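Local coordinates for sortase-like protein (Streptococcus suis, PDB 3RE9), which probably catalyses, as a class C sortase, the transpeptidation that joins pilin subunits covalently at the bacterial cell surface, at residues A6-E11 with K24-A29; E42-V47 with V58-S63; V66-V71 with L96-L101; H87-A92 with E139-K144. All coordinates share one frame; numbering follows the deposited sequence. Where two conformers were deposited one is given.

How the contacts relate
Contacts 2 and 4 lie nearest the middle of the chain and both reach the sortase sheet, whereas contacts 1 and 3 sit further out, on opposite sides of the chain's centre. Contact 1 packs two N-terminal helices through an alanine, with one long charge pair. Contact 2 is a hairpin held by backbone hydrogen bonds and a bulge. Contact 3 joins a short helix to a loop by one amide-lysine bond and leucine methyls. Contact 4 ties a loop to strand 86-91 through a buried histidine. Contacts 2, 3 and 4 touch one another around V58, V71 and L90; contact 1 stands apart, its centre about 19 Å from that of contact 2.

Contact 1 (A6-E11 with K24-A29); sequences AQAFNE and KSRHEA
R26 NE faces E11 OE1 in a long salt bridge of 3.9 Å, the carboxylate oxygen arriving at the edge of the guanidinium, near its plane. At this distance, and with the two planes 49° apart, it is a loose pairing and not a two-pronged clasp. R26 was modelled in two conformers, and this already long bridge, described for one, is therefore doubtful. In that conformer CG lies anti to the backbone N (chi1 166°) and the chain runs straight to NE, which carries the guanidinium across helix 6-11. A8 CB then sits 3.8 Å above the guanidinium plane, over its centre, while R26 NH2 reaches to 3.9 Å from Q7 CB.

The axes of the segments 6-11 and 24-29, on helices 3-11 and 21-39, come within 7.6 Å and cross at -111°. An Asp-Pro-Tyr sequence spans the end of the connection and the start of helix 21-39, consistent with the lid of class C sortases, here in a form reported as open. Small A8 permits the close crossing: its CB presses to 3.1 Å from R26 O, a tight contact, and to 3.6 Å from R26 CG. Beside it the H27 ring meets the first helix obliquely, CD2 lying 3.7 Å from A8 O and NE2 3.9 Å from E11 CB. S12 and V17 of the connecting loop also touch H27.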
loop_
_atom_site.group_PDB
_atom_site.type_symbol
_atom_site.label_atom_id
_atom_site.label_comp_id
_atom_site.label_asym_id
_atom_site.label_seq_id
_atom_site.Cartn_x
_atom_site.Cartn_y
_atom_site.Cartn_z
ATOM N N ALA A 6 3.033 13.865 3.107
ATOM C CA ALA A 6 2.534 12.484 3.133
ATOM C C ALA A 6 2.022 12.137 4.525
ATOM O O ALA A 6 1.016 11.439 4.672
ATOM C CB ALA A 6 3.651 11.495 2.690
ATOM N N GLN A 7 2.745 12.636 5.528
ATOM C CA GLN A 7 2.459 12.504 6.949
ATOM C C GLN A 7 1.184 13.279 7.271
ATOM O O GLN A 7 0.258 12.726 7.871
ATOM C CB GLN A 7 3.643 13.123 7.718
ATOM C CG GLN A 7 4.249 12.367 8.889
ATOM C CD GLN A 7 5.758 12.654 8.989
ATOM O OE1 GLN A 7 6.179 13.828 9.009
ATOM N NE2 GLN A 7 6.586 11.577 9.007
ATOM N N ALA A 8 1.132 14.556 6.872
ATOM C CA ALA A 8 -0.078 15.366 7.022
ATOM C C ALA A 8 -1.244 14.539 6.504
ATOM O O ALA A 8 -2.208 14.278 7.236
ATOM C CB ALA A 8 0.038 16.660 6.244
ATOM N N PHE A 9 -1.117 14.092 5.246
ATOM C CA PHE A 9 -2.109 13.235 4.625
ATOM C C PHE A 9 -2.520 12.037 5.490
ATOM O O PHE A 9 -3.716 11.795 5.672
ATOM C CB PHE A 9 -1.675 12.768 3.233
ATOM C CG PHE A 9 -2.699 11.880 2.574
ATOM C CD1 PHE A 9 -3.879 12.425 2.059
ATOM C CD2 PHE A 9 -2.520 10.499 2.523
ATOM C CE1 PHE A 9 -4.841 11.618 1.481
ATOM C CE2 PHE A 9 -3.489 9.677 1.955
ATOM C CZ PHE A 9 -4.659 10.247 1.433
ATOM N N ASN A 10 -1.529 11.302 6.006
ATOM C CA ASN A 10 -1.760 10.059 6.755
ATOM C C ASN A 10 -2.474 10.286 8.077
ATOM O O ASN A 10 -3.361 9.520 8.442
ATOM C CB ASN A 10 -0.462 9.266 6.959
ATOM C CG ASN A 10 -0.021 8.530 5.699
ATOM O OD1 ASN A 10 -0.783 8.391 4.722
ATOM N ND2 ASN A 10 1.214 8.039 5.715
ATOM N N GLU A 11 -2.084 11.349 8.772
ATOM C CA GLU A 11 -2.793 11.844 9.957
ATOM C C GLU A 11 -4.271 12.189 9.713
ATOM O O GLU A 11 -5.078 12.111 10.639
ATOM C CB GLU A 11 -2.069 13.072 10.539
ATOM C CG GLU A 11 -0.684 12.751 11.097
ATOM C CD GLU A 11 0.104 13.989 11.499
ATOM O OE1 GLU A 11 -0.531 15.009 11.864
ATOM O OE2 GLU A 11 1.352 13.944 11.432
ATOM N N LYS A 24 -6.291 21.586 10.545
ATOM C CA LYS A 24 -7.198 21.477 9.419
ATOM C C LYS A 24 -6.430 21.883 8.162
ATOM O O LYS A 24 -6.450 21.165 7.163
ATOM C CB LYS A 24 -8.446 22.338 9.665
ATOM C CG LYS A 24 -9.442 22.450 8.510
ATOM C CD LYS A 24 -10.072 23.842 8.523
ATOM C CE LYS A 24 -10.905 24.125 7.281
ATOM N NZ LYS A 24 -12.324 23.691 7.468
ATOM N N SER A 25 -5.715 23.001 8.236
ATOM C CA SER A 25 -4.910 23.480 7.114
ATOM C C SER A 25 -3.771 22.507 6.705
ATOM O O SER A 25 -3.476 22.376 5.506
ATOM C CB SER A 25 -4.407 24.915 7.374
ATOM O OG SER A 25 -3.027 24.914 7.840
ATOM N N ARG A 26 -3.168 21.826 7.691
ATOM C CA ARG A 26 -2.148 20.787 7.470
ATOM C C ARG A 26 -2.724 19.541 6.789
ATOM O O ARG A 26 -2.081 18.924 5.936
ATOM C CB ARG A 26 -1.492 20.384 8.800
ATOM C CG ARG A 26 -0.661 19.089 8.737
ATOM C CD ARG A 26 0.287 18.908 9.934
ATOM N NE ARG A 26 1.232 17.796 9.760
ATOM C CZ ARG A 26 2.336 17.835 9.008
ATOM N NH1 ARG A 26 2.652 18.934 8.329
ATOM N NH2 ARG A 26 3.125 16.767 8.928
ATOM N N HIS A 27 -3.930 19.147 7.195
ATOM C CA HIS A 27 -4.553 17.970 6.602
ATOM C C HIS A 27 -4.923 18.239 5.160
ATOM O O HIS A 27 -4.789 17.356 4.305
ATOM C CB HIS A 27 -5.778 17.513 7.391
ATOM C CG HIS A 27 -5.442 16.899 8.718
ATOM N ND1 HIS A 27 -6.403 16.574 9.655
ATOM C CD2 HIS A 27 -4.245 16.575 9.272
ATOM C CE1 HIS A 27 -5.813 16.064 10.722
ATOM N NE2 HIS A 27 -4.504 16.062 10.518
ATOM N N GLU A 28 -5.385 19.463 4.908
ATOM C CA GLU A 28 -5.788 19.909 3.577
ATOM C C GLU A 28 -4.602 19.894 2.625
ATOM O O GLU A 28 -4.713 19.406 1.506
ATOM C CB GLU A 28 -6.391 21.326 3.634
ATOM C CG GLU A 28 -7.852 21.389 4.039
ATOM C CD GLU A 28 -8.428 22.812 3.884
ATOM O OE1 GLU A 28 -9.298 23.209 4.716
ATOM O OE2 GLU A 28 -7.999 23.529 2.928
ATOM N N ALA A 29 -3.481 20.443 3.098
ATOM C CA ALA A 29 -2.237 20.523 2.380
ATOM C C ALA A 29 -1.742 19.142 1.993
ATOM O O ALA A 29 -1.286 18.932 0.867
ATOM C CB ALA A 29 -1.196 21.230 3.249
#

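Contact 2 (E42-V47 with V58-S63); sequences EKIGYV and VYAGTS
K43 turns CG anti to its backbone N (chi1 -165°), and Y59 sets its ring beside its own N (chi1 -58°), which brings the two side chains together on one face of the hairpin. The ring's CD2-CE2 side meets the lysine stem obliquely, CE2 lying 3.7 Å from K43 CB, and K69 adds a cation-pi partner to the same ring. At the far end a water joins the two: it accepts from K43 NZ at 2.7 Å and lies 3.1 Å from Y59 OH.

The backbones form an antiparallel pair between strands 43-49 and 54-60 of the sortase barrel, with K43 and Y59 a non-hydrogen-bonded pair. A classic beta bulge follows, where I44 and G45 both face V58. V58 O receives I44 N at 2.7 Å and, weakly, G45 N at 3.4 Å; V58 N returns a nearly straight bond of 2.8 Å to G45 O. A60 N closes the other end on E42 O at 2.9 Å.

V58 CG2 packs 3.9 Å from V47 CG1, and L90 touches both valines from strand 86-91. E42's carboxylate turns to R36 and M1. The backbone groups facing across the pair bond each other, while Y59 hands its own to strand 71-73 and Y46 bonds H117; methyls are left for the interior and a water-linked polar pair for the K43-Y59 face.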
loop_
_atom_site.group_PDB
_atom_site.type_symbol
_atom_site.label_atom_id
_atom_site.label_comp_id
_atom_site.label_asym_id
_atom_site.label_seq_id
_atom_site.Cartn_x
_atom_site.Cartn_y
_atom_site.Cartn_z
ATOM N N GLU A 42 2.224 9.566 -10.235
ATOM C CA GLU A 42 3.583 9.736 -9.776
ATOM C C GLU A 42 4.143 8.495 -9.130
ATOM O O GLU A 42 3.484 7.876 -8.295
ATOM C CB GLU A 42 3.668 10.904 -8.798
ATOM C CG GLU A 42 5.084 11.191 -8.332
ATOM C CD GLU A 42 5.210 12.524 -7.684
ATOM O OE1 GLU A 42 5.382 12.549 -6.444
ATOM O OE2 GLU A 42 5.104 13.542 -8.412
ATOM N N LYS A 43 5.373 8.148 -9.512
ATOM C CA LYS A 43 6.081 6.995 -8.932
ATOM C C LYS A 43 6.415 7.232 -7.451
ATOM O O LYS A 43 6.962 8.267 -7.087
ATOM C CB LYS A 43 7.337 6.674 -9.752
ATOM C CG LYS A 43 7.925 5.330 -9.463
ATOM C CD LYS A 43 9.303 5.211 -10.062
ATOM C CE LYS A 43 9.927 3.876 -9.685
ATOM N NZ LYS A 43 10.832 3.304 -10.716
ATOM N N ILE A 44 6.061 6.286 -6.595
ATOM C CA ILE A 44 6.363 6.409 -5.170
ATOM C C ILE A 44 7.626 5.645 -4.782
ATOM O O ILE A 44 8.431 6.132 -3.979
ATOM C CB ILE A 44 5.197 5.950 -4.273
ATOM C CG1 ILE A 44 3.981 6.883 -4.411
ATOM C CG2 ILE A 44 5.668 5.888 -2.802
ATOM C CD1 ILE A 44 2.712 6.326 -3.740
ATOM N N GLY A 45 7.801 4.452 -5.348
ATOM C CA GLY A 45 8.981 3.610 -5.062
ATOM C C GLY A 45 8.833 2.198 -5.610
ATOM O O GLY A 45 8.455 1.997 -6.765
ATOM N N TYR A 46 9.118 1.214 -4.762
ATOM C CA TYR A 46 9.069 -0.198 -5.150
ATOM C C TYR A 46 8.461 -1.065 -4.037
ATOM O O TYR A 46 8.629 -0.782 -2.856
ATOM C CB TYR A 46 10.476 -0.704 -5.527
ATOM C CG TYR A 46 11.058 -0.068 -6.784
ATOM C CD1 TYR A 46 11.795 1.114 -6.717
ATOM C CD2 TYR A 46 10.867 -0.652 -8.037
ATOM C CE1 TYR A 46 12.320 1.703 -7.874
ATOM C CE2 TYR A 46 11.370 -0.078 -9.197
ATOM C CZ TYR A 46 12.101 1.085 -9.110
ATOM O OH TYR A 46 12.603 1.656 -10.259
ATOM N N VAL A 47 7.733 -2.104 -4.423
ATOM C CA VAL A 47 7.473 -3.208 -3.514
ATOM C C VAL A 47 8.262 -4.434 -3.989
ATOM O O VAL A 47 8.298 -4.752 -5.177
ATOM C CB VAL A 47 5.931 -3.474 -3.294
ATOM C CG1 VAL A 47 5.222 -3.849 -4.606
ATOM C CG2 VAL A 47 5.672 -4.484 -2.151
ATOM N N VAL A 58 5.948 1.136 -7.715
ATOM C CA VAL A 58 4.674 1.526 -7.119
ATOM C C VAL A 58 4.337 2.964 -7.494
ATOM O O VAL A 58 5.192 3.852 -7.376
ATOM C CB VAL A 58 4.734 1.362 -5.567
ATOM C CG1 VAL A 58 3.399 1.726 -4.907
ATOM C CG2 VAL A 58 5.134 -0.023 -5.226
ATOM N N TYR A 59 3.103 3.198 -7.932
ATOM C CA TYR A 59 2.677 4.530 -8.402
ATOM C C TYR A 59 1.455 4.999 -7.631
ATOM O O TYR A 59 0.734 4.184 -7.078
ATOM C CB TYR A 59 2.360 4.511 -9.912
ATOM C CG TYR A 59 3.498 4.071 -10.794
ATOM C CD1 TYR A 59 3.676 2.725 -11.093
ATOM C CD2 TYR A 59 4.392 4.998 -11.329
ATOM C CE1 TYR A 59 4.730 2.289 -11.882
ATOM C CE2 TYR A 59 5.464 4.582 -12.145
ATOM C CZ TYR A 59 5.622 3.219 -12.414
ATOM O OH TYR A 59 6.660 2.766 -13.215
ATOM N N ALA A 60 1.205 6.299 -7.589
ATOM C CA ALA A 60 0.057 6.797 -6.837
ATOM C C ALA A 60 -1.206 6.538 -7.631
ATOM O O ALA A 60 -1.238 6.787 -8.850
ATOM C CB ALA A 60 0.205 8.278 -6.520
ATOM N N GLY A 61 -2.231 6.013 -6.939
ATOM C CA GLY A 61 -3.543 5.716 -7.526
ATOM C C GLY A 61 -3.659 4.373 -8.221
ATOM O O GLY A 61 -2.673 3.668 -8.439
ATOM N N THR A 62 -4.889 4.014 -8.554
ATOM C CA THR A 62 -5.192 2.752 -9.214
ATOM C C THR A 62 -5.784 3.002 -10.610
ATOM O O THR A 62 -6.644 2.267 -11.083
ATOM C CB THR A 62 -6.164 1.911 -8.382
ATOM O OG1 THR A 62 -7.337 2.683 -8.114
ATOM C CG2 THR A 62 -5.534 1.485 -7.080
ATOM N N SER A 63 -5.313 4.047 -11.278
ATOM C CA SER A 63 -5.697 4.259 -12.671
ATOM C C SER A 63 -5.185 3.132 -13.566
ATOM O O SER A 63 -4.250 2.421 -13.202
ATOM C CB SER A 63 -5.207 5.629 -13.161
ATOM O OG SER A 63 -3.802 5.664 -13.282
HETATM O O HOH W 1 9.499 3.872 -12.958
#

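Contact 3 (V66-V71 with L96-L101); sequences VLQKGV and LPKARL
L67 meets the loop 96-101 through its carbonyl, with L101 CD1 4.0 Å from L67 O; its side chain instead touches T91 and H93. Q68 does most of the work. Bent at chi2 (-59°), its side chain swings the amide out from helix 64-69 and across the lysine, where K98 NZ donates to Q68 OE1 at 2.9 Å. The ammonium approaches from above the amide plane, 39° out of it, and does not follow a lone pair. K98 CD lies 3.3 Å from the same oxygen, and the bend at chi3 turns CE and NZ back round it. L96 crosses the glutamine at about a right angle and sets CD2 3.6 Å from Q68 OE1, while NE2 of the amide is bonded to E64. The amide therefore bridges a helix carboxylate and a loop lysine.

At G70, L101 CD2 rests 3.7 Å from both the CA and the carbonyl oxygen of the glycine. V71 then enters the sheet, hydrogen-bonded by its backbone to P57 and Y59. The contact joins the short helix linking strands 54-60 and 71-73 to the long connection after strand 86-91, both excursions of the sortase beta-barrel.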
loop_
_atom_site.group_PDB
_atom_site.type_symbol
_atom_site.label_atom_id
_atom_site.label_comp_id
_atom_site.label_asym_id
_atom_site.label_seq_id
_atom_site.Cartn_x
_atom_site.Cartn_y
_atom_site.Cartn_z
ATOM N N VAL A 66 -1.504 3.248 -14.407
ATOM C CA VAL A 66 -0.688 2.666 -13.368
ATOM C C VAL A 66 -0.749 1.150 -13.394
ATOM O O VAL A 66 0.301 0.479 -13.398
ATOM C CB VAL A 66 -1.091 3.238 -11.992
ATOM C CG1 VAL A 66 -0.673 2.333 -10.865
ATOM C CG2 VAL A 66 -0.498 4.650 -11.831
ATOM N N LEU A 67 -1.970 0.606 -13.453
ATOM C CA LEU A 67 -2.182 -0.823 -13.279
ATOM C C LEU A 67 -1.707 -1.655 -14.471
ATOM O O LEU A 67 -1.488 -2.877 -14.336
ATOM C CB LEU A 67 -3.644 -1.121 -12.894
ATOM C CG LEU A 67 -4.170 -0.566 -11.557
ATOM C CD1 LEU A 67 -5.500 -1.161 -11.212
ATOM C CD2 LEU A 67 -3.213 -0.807 -10.394
ATOM N N GLN A 68 -1.545 -0.996 -15.625
ATOM C CA GLN A 68 -0.960 -1.619 -16.825
ATOM C C GLN A 68 0.572 -1.762 -16.770
ATOM O O GLN A 68 1.121 -2.690 -17.366
ATOM C CB GLN A 68 -1.367 -0.867 -18.102
ATOM C CG GLN A 68 -2.836 -1.064 -18.512
ATOM C CD GLN A 68 -3.168 -2.524 -18.753
ATOM O OE1 GLN A 68 -2.393 -3.242 -19.399
ATOM N NE2 GLN A 68 -4.306 -2.987 -18.213
ATOM N N LYS A 69 1.253 -0.877 -16.044
ATOM C CA LYS A 69 2.714 -0.885 -15.988
ATOM C C LYS A 69 3.330 -1.222 -14.621
ATOM O O LYS A 69 4.547 -1.349 -14.516
ATOM C CB LYS A 69 3.263 0.462 -16.453
ATOM C CG LYS A 69 2.755 1.603 -15.613
ATOM C CD LYS A 69 3.446 2.881 -15.917
ATOM C CE LYS A 69 3.081 3.889 -14.869
ATOM N NZ LYS A 69 3.478 5.238 -15.333
ATOM N N GLY A 70 2.526 -1.349 -13.569
ATOM C CA GLY A 70 3.096 -1.667 -12.256
ATOM C C GLY A 70 2.080 -1.827 -11.148
ATOM O O GLY A 70 0.945 -2.284 -11.387
ATOM N N VAL A 71 2.495 -1.441 -9.938
ATOM C CA VAL A 71 1.652 -1.511 -8.733
ATOM C C VAL A 71 1.035 -0.140 -8.402
ATOM O O VAL A 71 1.692 0.899 -8.535
ATOM C CB VAL A 71 2.467 -2.055 -7.511
ATOM C CG1 VAL A 71 1.641 -2.087 -6.254
ATOM C CG2 VAL A 71 3.031 -3.458 -7.835
ATOM N N LEU A 96 -3.009 -10.867 -16.133
ATOM C CA LEU A 96 -2.847 -9.928 -17.253
ATOM C C LEU A 96 -1.729 -10.508 -18.092
ATOM O O LEU A 96 -0.661 -10.869 -17.534
ATOM C CB LEU A 96 -2.505 -8.504 -16.771
ATOM C CG LEU A 96 -2.704 -7.316 -17.745
ATOM C CD1 LEU A 96 -4.176 -6.936 -17.944
ATOM C CD2 LEU A 96 -1.919 -6.092 -17.303
ATOM N N PRO A 97 -1.979 -10.689 -19.413
ATOM C CA PRO A 97 -0.979 -11.279 -20.347
ATOM C C PRO A 97 0.301 -10.441 -20.496
ATOM O O PRO A 97 1.415 -10.991 -20.570
ATOM C CB PRO A 97 -1.741 -11.362 -21.678
ATOM C CG PRO A 97 -3.215 -11.340 -21.272
ATOM C CD PRO A 97 -3.260 -10.409 -20.093
ATOM N N LYS A 98 0.112 -9.124 -20.527
ATOM C CA LYS A 98 1.165 -8.121 -20.637
ATOM C C LYS A 98 2.288 -8.326 -19.592
ATOM O O LYS A 98 3.467 -8.422 -19.959
ATOM C CB LYS A 98 0.495 -6.747 -20.485
ATOM C CG LYS A 98 1.387 -5.510 -20.601
ATOM C CD LYS A 98 0.497 -4.271 -20.663
ATOM C CE LYS A 98 -0.531 -4.386 -21.824
ATOM N NZ LYS A 98 -1.330 -3.138 -22.147
ATOM N N ALA A 99 1.928 -8.395 -18.302
ATOM C CA ALA A 99 2.911 -8.611 -17.241
ATOM C C ALA A 99 2.369 -9.482 -16.096
ATOM O O ALA A 99 1.183 -9.385 -15.766
ATOM C CB ALA A 99 3.429 -7.271 -16.719
ATOM N N ARG A 100 3.231 -10.320 -15.499
ATOM C CA ARG A 100 2.825 -11.203 -14.391
ATOM C C ARG A 100 2.275 -10.440 -13.155
ATOM O O ARG A 100 1.255 -10.827 -12.575
ATOM C CB ARG A 100 3.926 -12.251 -14.031
ATOM C CG ARG A 100 3.681 -13.062 -12.694
ATOM C CD ARG A 100 3.946 -14.629 -12.729
ATOM N NE ARG A 100 3.156 -15.322 -13.760
ATOM C CZ ARG A 100 2.616 -16.548 -13.665
ATOM N NH1 ARG A 100 2.717 -17.306 -12.555
ATOM N NH2 ARG A 100 1.949 -17.014 -14.709
ATOM N N LEU A 101 2.941 -9.349 -12.782
ATOM C CA LEU A 101 2.508 -8.475 -11.669
ATOM C C LEU A 101 2.203 -9.286 -10.377
ATOM O O LEU A 101 3.063 -10.059 -9.950
ATOM C CB LEU A 101 1.393 -7.518 -12.121
ATOM C CG LEU A 101 1.830 -6.574 -13.261
ATOM C CD1 LEU A 101 0.686 -6.181 -14.194
ATOM C CD2 LEU A 101 2.588 -5.333 -12.743
#

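Contact 4 (H87-A92 with E139-K144); sequences HTVLTA and EELLVK
The imidazole of H87 is surrounded by carbonyls of the loop 139-144: L141 O stands over one face, while L142 O and E140 O lie at the edge. ND1 donates to L142 O with an N-H...O angle of 159°; the modelled length, 2.5 Å, is doubtfully short. The oxygen lies in the ring plane, although ND1 is 41° out of that carbonyl's own plane. CG is anti to the backbone N (chi1 -171°), and this extended torsion carries the ring away from strand 86-91 into the curve of the loop. There CE1 comes to 3.2 Å from E140 O; L141 O, 3.5 Å from ND1, has too poor an angle to count as a bond. On the other side of the ring NE2 is paired with T151 OG1 of strand 148-156.

A water provides a second link, donating to H87 O at 2.6 Å and to L141 O at 3.0 Å. On the same side of the ring as L141 O, V89 CG2 meets L141 CD2 at 4.0 Å, the two side chains crossing at about a right angle; L141 also packs on T151 and L166.

The loop is the one that joins strands 122-133 and 148-156 in the sortase barrel, so H87 stitches this connection to a strand neighbouring 148-156. K144 NZ, also near the ring edge, gives L142 O a weak second bond at 3.4 Å. Having partners at both nitrogens probably holds the ring's orientation. The bond to L142 O calls for a proton on ND1, with NE2 paired to T151 OG1 whichever group holds the proton there.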
loop_
_atom_site.group_PDB
_atom_site.type_symbol
_atom_site.label_atom_id
_atom_site.label_comp_id
_atom_site.label_asym_id
_atom_site.label_seq_id
_atom_site.Cartn_x
_atom_site.Cartn_y
_atom_site.Cartn_z
ATOM N N HIS A 87 -2.017 2.427 7.501
ATOM C CA HIS A 87 -2.297 1.195 6.793
ATOM C C HIS A 87 -2.379 1.472 5.284
ATOM O O HIS A 87 -3.378 1.949 4.765
ATOM C CB HIS A 87 -3.532 0.485 7.369
ATOM C CG HIS A 87 -3.766 -0.896 6.819
ATOM N ND1 HIS A 87 -4.833 -1.671 7.212
ATOM C CD2 HIS A 87 -3.087 -1.630 5.896
ATOM C CE1 HIS A 87 -4.801 -2.825 6.564
ATOM N NE2 HIS A 87 -3.753 -2.826 5.763
ATOM N N THR A 88 -1.281 1.180 4.597
ATOM C CA THR A 88 -1.161 1.403 3.168
ATOM C C THR A 88 -1.649 0.169 2.420
ATOM O O THR A 88 -1.488 -0.954 2.913
ATOM C CB THR A 88 0.300 1.773 2.792
ATOM O OG1 THR A 88 0.336 2.343 1.481
ATOM C CG2 THR A 88 1.233 0.572 2.830
ATOM N N VAL A 89 -2.259 0.369 1.239
ATOM C CA VAL A 89 -2.644 -0.754 0.380
ATOM C C VAL A 89 -2.103 -0.578 -1.025
ATOM O O VAL A 89 -2.412 0.409 -1.720
ATOM C CB VAL A 89 -4.206 -1.015 0.336
ATOM C CG1 VAL A 89 -4.548 -2.226 -0.565
ATOM C CG2 VAL A 89 -4.802 -1.155 1.767
ATOM N N LEU A 90 -1.272 -1.544 -1.423
ATOM C CA LEU A 90 -0.705 -1.591 -2.782
ATOM C C LEU A 90 -1.385 -2.663 -3.621
ATOM O O LEU A 90 -1.554 -3.791 -3.173
ATOM C CB LEU A 90 0.803 -1.817 -2.729
ATOM C CG LEU A 90 1.642 -0.920 -1.814
ATOM C CD1 LEU A 90 3.147 -1.176 -2.085
ATOM C CD2 LEU A 90 1.273 0.545 -2.021
ATOM N N THR A 91 -1.800 -2.301 -4.827
ATOM C CA THR A 91 -2.598 -3.227 -5.659
ATOM C C THR A 91 -1.998 -3.478 -7.054
ATOM O O THR A 91 -1.321 -2.611 -7.592
ATOM C CB THR A 91 -4.074 -2.757 -5.733
ATOM O OG1 THR A 91 -4.879 -3.782 -6.316
ATOM C CG2 THR A 91 -4.214 -1.496 -6.534
ATOM N N ALA A 92 -2.195 -4.684 -7.600
ATOM C CA ALA A 92 -1.813 -5.006 -8.997
ATOM C C ALA A 92 -2.645 -6.148 -9.517
ATOM O O ALA A 92 -3.219 -6.902 -8.727
ATOM C CB ALA A 92 -0.355 -5.346 -9.120
ATOM N N GLU A 139 -13.387 -4.033 5.476
ATOM C CA GLU A 139 -13.083 -4.120 6.920
ATOM C C GLU A 139 -11.626 -4.478 7.315
ATOM O O GLU A 139 -11.180 -4.141 8.422
ATOM C CB GLU A 139 -14.060 -5.089 7.600
ATOM C CG GLU A 139 -13.866 -6.534 7.132
ATOM C CD GLU A 139 -14.926 -7.507 7.617
ATOM O OE1 GLU A 139 -15.777 -7.106 8.457
ATOM O OE2 GLU A 139 -14.883 -8.689 7.151
ATOM N N GLU A 140 -10.910 -5.170 6.418
ATOM C CA GLU A 140 -9.528 -5.608 6.644
ATOM C C GLU A 140 -8.481 -4.653 6.061
ATOM O O GLU A 140 -7.274 -4.849 6.225
ATOM C CB GLU A 140 -9.317 -7.018 6.092
ATOM C CG GLU A 140 -10.187 -8.080 6.761
ATOM C CD GLU A 140 -9.896 -8.270 8.264
ATOM O OE1 GLU A 140 -8.866 -7.767 8.793
ATOM O OE2 GLU A 140 -10.715 -8.952 8.914
ATOM N N LEU A 141 -8.948 -3.611 5.390
ATOM C CA LEU A 141 -8.042 -2.642 4.811
ATOM C C LEU A 141 -7.980 -1.332 5.611
ATOM O O LEU A 141 -7.353 -0.366 5.180
ATOM C CB LEU A 141 -8.411 -2.390 3.333
ATOM C CG LEU A 141 -8.457 -3.630 2.430
ATOM C CD1 LEU A 141 -8.973 -3.293 1.034
ATOM C CD2 LEU A 141 -7.097 -4.329 2.366
ATOM N N LEU A 142 -8.622 -1.295 6.778
ATOM C CA LEU A 142 -8.775 -0.022 7.500
ATOM C C LEU A 142 -7.537 0.298 8.353
ATOM O O LEU A 142 -6.674 -0.561 8.550
ATOM C CB LEU A 142 -10.090 0.017 8.311
ATOM C CG LEU A 142 -11.388 -0.328 7.546
ATOM C CD1 LEU A 142 -12.613 -0.306 8.450
ATOM C CD2 LEU A 142 -11.591 0.579 6.306
ATOM N N VAL A 143 -7.439 1.543 8.816
ATOM C CA VAL A 143 -6.358 1.946 9.694
ATOM C C VAL A 143 -6.627 1.407 11.109
ATOM O O VAL A 143 -7.694 1.635 11.701
ATOM C CB VAL A 143 -6.165 3.484 9.715
ATOM C CG1 VAL A 143 -5.090 3.855 10.689
ATOM C CG2 VAL A 143 -5.807 4.047 8.318
ATOM N N LYS A 144 -5.660 0.680 11.644
ATOM C CA LYS A 144 -5.764 0.171 13.001
ATOM C C LYS A 144 -4.929 1.064 13.884
ATOM O O LYS A 144 -3.729 1.158 13.685
ATOM C CB LYS A 144 -5.346 -1.293 13.046
ATOM C CG LYS A 144 -6.337 -2.133 12.235
ATOM C CD LYS A 144 -5.696 -3.248 11.448
ATOM C CE LYS A 144 -6.791 -4.108 10.849
ATOM N NZ LYS A 144 -7.833 -3.322 10.065
HETATM O O HOH W 2 -5.953 2.332 5.200
#